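Local atomic coordinates of uncharacterized protein (Staphylococcus saprophyticus subsp. saprophyticus ATCC 15305, PDB entry 3FOJ), a protein that is of unknown function but has a rhodanese-like domain, so it may handle sulfur as some members of that family do. Residues 18-23 and 57-62; 53-58 and 79-84. One frame throughout, in Å; residues are numbered along the deposited sequence.

Interaction 1: 18-23 and 57-62; sequences PVNIVD and ETYYII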
loop_
_atom_site.group_PDB
_atom_site.type_symbol
_atom_site.label_atom_id
_atom_site.label_comp_id
_atom_site.label_asym_id
_atom_site.label_seq_id
_atom_site.Cartn_x
_atom_site.Cartn_y
_atom_site.Cartn_z
ATOM N N PRO A 18 8.651 -11.193 -2.688
ATOM C CA PRO A 18 7.815 -10.260 -1.928
ATOM C C PRO A 18 7.277 -9.156 -2.832
ATOM O O PRO A 18 7.960 -8.715 -3.755
ATOM C CB PRO A 18 8.775 -9.727 -0.868
ATOM C CG PRO A 18 10.087 -9.724 -1.592
ATOM C CD PRO A 18 10.068 -11.062 -2.301
ATOM N N VAL A 19 6.050 -8.720 -2.575
ATOM C CA VAL A 19 5.446 -7.663 -3.377
ATOM C C VAL A 19 5.770 -6.290 -2.805
ATOM O O VAL A 19 6.124 -6.159 -1.630
ATOM C CB VAL A 19 3.911 -7.812 -3.453
ATOM C CG1 VAL A 19 3.547 -9.111 -4.154
ATOM C CG2 VAL A 19 3.315 -7.766 -2.053
ATOM N N ASN A 20 5.653 -5.270 -3.650
ATOM C CA ASN A 20 5.915 -3.895 -3.245
ATOM C C ASN A 20 4.667 -3.330 -2.580
ATOM O O ASN A 20 3.616 -3.241 -3.211
ATOM C CB ASN A 20 6.242 -3.036 -4.463
ATOM C CG ASN A 20 7.449 -3.534 -5.233
ATOM O OD1 ASN A 20 7.509 -3.403 -6.454
ATOM N ND2 ASN A 20 8.423 -4.086 -4.524
ATOM N N ILE A 21 4.784 -2.949 -1.312
ATOM C CA ILE A 21 3.665 -2.378 -0.576
ATOM C C ILE A 21 4.012 -0.955 -0.152
ATOM O O ILE A 21 5.121 -0.701 0.313
ATOM C CB ILE A 21 3.352 -3.185 0.704
ATOM C CG1 ILE A 21 2.931 -4.607 0.335
ATOM C CG2 ILE A 21 2.262 -2.485 1.512
ATOM C CD1 ILE A 21 2.769 -5.519 1.534
ATOM N N VAL A 22 3.064 -0.037 -0.332
ATOM C CA VAL A 22 3.240 1.356 0.064
ATOM C C VAL A 22 2.104 1.722 1.022
ATOM O O VAL A 22 0.924 1.681 0.655
ATOM C CB VAL A 22 3.212 2.322 -1.151
ATOM C CG1 VAL A 22 3.354 3.762 -0.675
ATOM C CG2 VAL A 22 4.336 1.975 -2.122
ATOM N N ASP A 23 2.490 2.049 2.252
ATOM C CA ASP A 23 1.586 2.429 3.340
ATOM C C ASP A 23 1.476 3.955 3.293
ATOM O O ASP A 23 2.455 4.649 3.554
ATOM C CB ASP A 23 2.216 1.985 4.666
ATOM C CG ASP A 23 1.306 2.189 5.863
ATOM O OD1 ASP A 23 0.481 3.127 5.864
ATOM O OD2 ASP A 23 1.440 1.408 6.831
ATOM N N GLU A 57 7.502 -1.942 -12.409
ATOM C CA GLU A 57 6.958 -2.724 -11.305
ATOM C C GLU A 57 5.539 -2.328 -10.919
ATOM O O GLU A 57 4.992 -1.349 -11.426
ATOM C CB GLU A 57 7.874 -2.590 -10.090
ATOM C CG GLU A 57 9.308 -3.021 -10.363
ATOM C CD GLU A 57 10.254 -2.671 -9.233
ATOM O OE1 GLU A 57 10.002 -3.097 -8.090
ATOM O OE2 GLU A 57 11.254 -1.966 -9.491
ATOM N N THR A 58 4.954 -3.103 -10.011
ATOM C CA THR A 58 3.597 -2.852 -9.532
ATOM C C THR A 58 3.624 -2.613 -8.029
ATOM O O THR A 58 4.388 -3.244 -7.304
ATOM C CB THR A 58 2.674 -4.039 -9.844
ATOM O OG1 THR A 58 2.671 -4.269 -11.258
ATOM C CG2 THR A 58 1.248 -3.749 -9.382
ATOM N N TYR A 59 2.781 -1.696 -7.566
ATOM C CA TYR A 59 2.731 -1.358 -6.150
ATOM C C TYR A 59 1.343 -1.519 -5.542
ATOM O O TYR A 59 0.346 -1.075 -6.113
ATOM C CB TYR A 59 3.214 0.081 -5.951
ATOM C CG TYR A 59 4.636 0.296 -6.406
ATOM C CD1 TYR A 59 4.950 0.455 -7.760
ATOM C CD2 TYR A 59 5.682 0.281 -5.486
ATOM C CE1 TYR A 59 6.275 0.590 -8.178
ATOM C CE2 TYR A 59 6.997 0.411 -5.888
ATOM C CZ TYR A 59 7.292 0.563 -7.232
ATOM O OH TYR A 59 8.608 0.675 -7.614
ATOM N N TYR A 60 1.299 -2.159 -4.376
ATOM C CA TYR A 60 0.052 -2.377 -3.658
ATOM C C TYR A 60 -0.047 -1.270 -2.620
ATOM O O TYR A 60 0.838 -1.112 -1.786
ATOM C CB TYR A 60 0.054 -3.766 -3.012
ATOM C CG TYR A 60 0.039 -4.881 -4.038
ATOM C CD1 TYR A 60 1.212 -5.303 -4.666
ATOM C CD2 TYR A 60 -1.161 -5.482 -4.419
ATOM C CE1 TYR A 60 1.185 -6.298 -5.658
ATOM C CE2 TYR A 60 -1.196 -6.469 -5.403
ATOM C CZ TYR A 60 -0.027 -6.872 -6.016
ATOM O OH TYR A 60 -0.077 -7.849 -6.985
ATOM N N ILE A 61 -1.130 -0.505 -2.682
ATOM C CA ILE A 61 -1.321 0.642 -1.803
ATOM C C ILE A 61 -2.300 0.372 -0.674
ATOM O O ILE A 61 -3.407 -0.105 -0.908
ATOM C CB ILE A 61 -1.828 1.844 -2.624
ATOM C CG1 ILE A 61 -0.996 1.985 -3.914
ATOM C CG2 ILE A 61 -1.805 3.106 -1.781
ATOM C CD1 ILE A 61 0.510 2.145 -3.708
ATOM N N ILE A 62 -1.899 0.700 0.553
ATOM C CA ILE A 62 -2.765 0.473 1.707
ATOM C C ILE A 62 -2.827 1.691 2.634
ATOM O O ILE A 62 -1.843 2.406 2.806
ATOM C CB ILE A 62 -2.296 -0.784 2.497
ATOM C CG1 ILE A 62 -3.367 -1.199 3.499
ATOM C CG2 ILE A 62 -0.968 -0.511 3.199
ATOM C CD1 ILE A 62 -3.075 -2.533 4.162
HETATM O O HOH W 1 4.597 -5.912 -6.248
#
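V22 is held through both its N and O by Y60 and I62, joining strand 20-23 to strand 58-62 inside the parallel alpha/beta sheet of the rhodanese fold. Three backbone bonds establish the pairing: Y60 N to N20 O at 2.8 Å, V22 N to Y60 O at 2.9 Å, and I62 N to V22 O at 3.0 Å. All are nearly straight, with N-H...O angles of at least 166°, although the strand directions diverge by 33°.

Side chains alternate between the two faces. With I21 and I62 on one face, the chains run side by side in the same direction, and their CG2 branches meet at 4.1 Å. On the same face, the CG of Y60 is anti to its carbonyl carbon, which brings the ring back along its own strand; N20 O sits at the ring edge near its plane, and V19 crosses at about a right angle, its CB 3.8 Å from Y60 CE1.

V22, I61 and Y59 occupy the other face. The second torsion of I61 (chi2 -57°) bends the chain, bringing its CD1 to 3.7 Å from V22 CB, while V22 CG2 approaches Y59 CD2 obliquely. Helix 67-77 packs on I61 through V72, V73 and L76, and the carboxylate of D23, on the face of I21, forms a salt bridge with R25. Near the start of the pairing a water replaces a direct bond: it accepts from N20 N at 2.9 Å and donates to T58 O at 2.9 Å, lying in the plane of the Y60 ring at its edge.

Interaction 2: 53-58 and 79-84; sequences FNDNET and NGVNAV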
loop_
_atom_site.group_PDB
_atom_site.type_symbol
_atom_site.label_atom_id
_atom_site.label_comp_id
_atom_site.label_asym_id
_atom_site.label_seq_id
_atom_site.Cartn_x
_atom_site.Cartn_y
_atom_site.Cartn_z
ATOM N N PHE A 53 8.626 5.362 -7.477
ATOM C CA PHE A 53 7.995 4.283 -8.234
ATOM C C PHE A 53 8.669 3.881 -9.544
ATOM O O PHE A 53 8.835 4.700 -10.450
ATOM C CB PHE A 53 6.532 4.659 -8.501
ATOM C CG PHE A 53 5.738 4.921 -7.248
ATOM C CD1 PHE A 53 5.105 3.880 -6.572
ATOM C CD2 PHE A 53 5.649 6.209 -6.724
ATOM C CE1 PHE A 53 4.403 4.115 -5.388
ATOM C CE2 PHE A 53 4.955 6.457 -5.542
ATOM C CZ PHE A 53 4.326 5.408 -4.873
ATOM N N ASN A 54 9.049 2.609 -9.626
ATOM C CA ASN A 54 9.687 2.040 -10.809
ATOM C C ASN A 54 8.571 1.702 -11.799
ATOM O O ASN A 54 7.677 0.917 -11.488
ATOM C CB ASN A 54 10.453 0.773 -10.417
ATOM C CG ASN A 54 11.306 0.221 -11.547
ATOM O OD1 ASN A 54 10.804 -0.107 -12.619
ATOM N ND2 ASN A 54 12.606 0.109 -11.304
ATOM N N ASP A 55 8.627 2.294 -12.987
ATOM C CA ASP A 55 7.595 2.070 -13.996
ATOM C C ASP A 55 7.458 0.627 -14.470
ATOM O O ASP A 55 6.449 0.264 -15.074
ATOM C CB ASP A 55 7.837 2.976 -15.206
ATOM C CG ASP A 55 7.780 4.449 -14.851
ATOM O OD1 ASP A 55 6.782 4.872 -14.229
ATOM O OD2 ASP A 55 8.729 5.184 -15.195
ATOM N N ASN A 56 8.461 -0.198 -14.193
ATOM C CA ASN A 56 8.440 -1.591 -14.624
ATOM C C ASN A 56 7.850 -2.513 -13.559
ATOM O O ASN A 56 7.697 -3.714 -13.779
ATOM C CB ASN A 56 9.865 -2.034 -14.970
ATOM C CG ASN A 56 9.903 -3.124 -16.025
ATOM O OD1 ASN A 56 9.300 -2.994 -17.093
ATOM N ND2 ASN A 56 10.627 -4.199 -15.739
ATOM N N GLU A 57 7.502 -1.942 -12.409
ATOM C CA GLU A 57 6.958 -2.724 -11.305
ATOM C C GLU A 57 5.539 -2.328 -10.919
ATOM O O GLU A 57 4.992 -1.349 -11.426
ATOM C CB GLU A 57 7.874 -2.590 -10.090
ATOM C CG GLU A 57 9.308 -3.021 -10.363
ATOM C CD GLU A 57 10.254 -2.671 -9.233
ATOM O OE1 GLU A 57 10.002 -3.097 -8.090
ATOM O OE2 GLU A 57 11.254 -1.966 -9.491
ATOM N N THR A 58 4.954 -3.103 -10.011
ATOM C CA THR A 58 3.597 -2.852 -9.532
ATOM C C THR A 58 3.624 -2.613 -8.029
ATOM O O THR A 58 4.388 -3.244 -7.304
ATOM C CB THR A 58 2.674 -4.039 -9.844
ATOM O OG1 THR A 58 2.671 -4.269 -11.258
ATOM C CG2 THR A 58 1.248 -3.749 -9.382
ATOM N N ASN A 79 -0.523 8.738 -13.624
ATOM C CA ASN A 79 0.827 9.273 -13.737
ATOM C C ASN A 79 1.783 8.188 -14.254
ATOM O O ASN A 79 3.001 8.280 -14.096
ATOM C CB ASN A 79 1.291 9.851 -12.388
ATOM C CG ASN A 79 0.771 11.268 -12.154
ATOM O OD1 ASN A 79 1.264 12.227 -12.753
ATOM N ND2 ASN A 79 -0.233 11.404 -11.295
ATOM N N GLY A 80 1.210 7.153 -14.870
ATOM C CA GLY A 80 2.004 6.080 -15.452
ATOM C C GLY A 80 2.537 4.986 -14.547
ATOM O O GLY A 80 3.398 4.209 -14.957
ATOM N N VAL A 81 2.027 4.912 -13.325
ATOM C CA VAL A 81 2.473 3.907 -12.370
ATOM C C VAL A 81 1.469 2.762 -12.263
ATOM O O VAL A 81 0.261 2.978 -12.358
ATOM C CB VAL A 81 2.663 4.540 -10.971
ATOM C CG1 VAL A 81 3.069 3.477 -9.958
ATOM C CG2 VAL A 81 3.714 5.643 -11.041
ATOM N N ASN A 82 1.971 1.545 -12.073
ATOM C CA ASN A 82 1.104 0.381 -11.928
ATOM C C ASN A 82 0.793 0.213 -10.449
ATOM O O ASN A 82 1.679 -0.098 -9.657
ATOM C CB ASN A 82 1.794 -0.877 -12.454
ATOM C CG ASN A 82 2.294 -0.711 -13.869
ATOM O OD1 ASN A 82 3.466 -0.398 -14.095
ATOM N ND2 ASN A 82 1.403 -0.899 -14.834
ATOM N N ALA A 83 -0.468 0.412 -10.080
ATOM C CA ALA A 83 -0.867 0.306 -8.680
ATOM C C ALA A 83 -2.149 -0.493 -8.481
ATOM O O ALA A 83 -3.027 -0.510 -9.341
ATOM C CB ALA A 83 -1.026 1.696 -8.087
ATOM N N VAL A 84 -2.238 -1.141 -7.325
ATOM C CA VAL A 84 -3.384 -1.962 -6.960
ATOM C C VAL A 84 -3.828 -1.584 -5.552
ATOM O O VAL A 84 -3.004 -1.465 -4.648
ATOM C CB VAL A 84 -3.016 -3.459 -6.988
ATOM C CG1 VAL A 84 -4.238 -4.303 -6.654
ATOM C CG2 VAL A 84 -2.456 -3.829 -8.358
HETATM O O HOH W 2 4.780 1.279 -11.862
HETATM O O HOH W 3 5.566 7.259 -13.569
#
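The ring of F53 meets V81 obliquely, and the two side chains cross at about a right angle. Both V81 CG1 and CG2 lie 3.9 Å from F53 CB, so both methyls press on the base of the aromatic side chain from the same side, and V81 CG1 goes on to the ring, 4.0 Å from F53 CD1. The F53 ring also makes an edge-to-face stack with Y59. A second flat group, the D55 carboxylate, receives a water through OD1 that is also within bonding distance of N79 O.

Segment 53-58 contains a type I turn from N54 to E57, reinforced by an Asx turn in which N56 N donates to N54 OD1 at 2.8 Å, in the plane of that side-chain carbonyl. Waters bridge the two segments. One water accepts from N82 N at 2.8 Å and lies 2.7 Å from E57 O and 2.9 Å from N54 O, with more acceptors around it than it has protons to give.

T58 splits its branches over the partner strand. CG2, anti to the backbone N, reaches V84 CG2 at 3.8 Å, while OG1 lies 3.7 Å from N82 CB.

G80, with a positive phi of 81°, is the C-prime residue of a Schellman motif closing helix 67-77, and the chain then enters strand 82-86. The contact thus lies at the return of a beta-alpha-beta unit: F53 and V81 both pack on L76 of helix 67-77, and strand 82-86 runs between strands 58-62 and 3-4.

How the interactions relate
The centre of interaction 1 is about 5 Å from the centre of the chain, that of interaction 2 about 12 Å, and the chemistry follows: 18-23 and 57-62 are joined by direct strand-to-strand bonds with mainly apolar side chains on both faces, whereas 53-58 and 79-84 meet where two inner strands begin, with bridging waters and a few apolar touches. They share E57 and T58, where the loop runs into strand 58-62, which has strand 20-23 on one flank and strand 82-86 on the other. Y59 couples the contacts: its OH probably bonds to N54 N (2.8 Å) and its N to N82 O (2.9 Å).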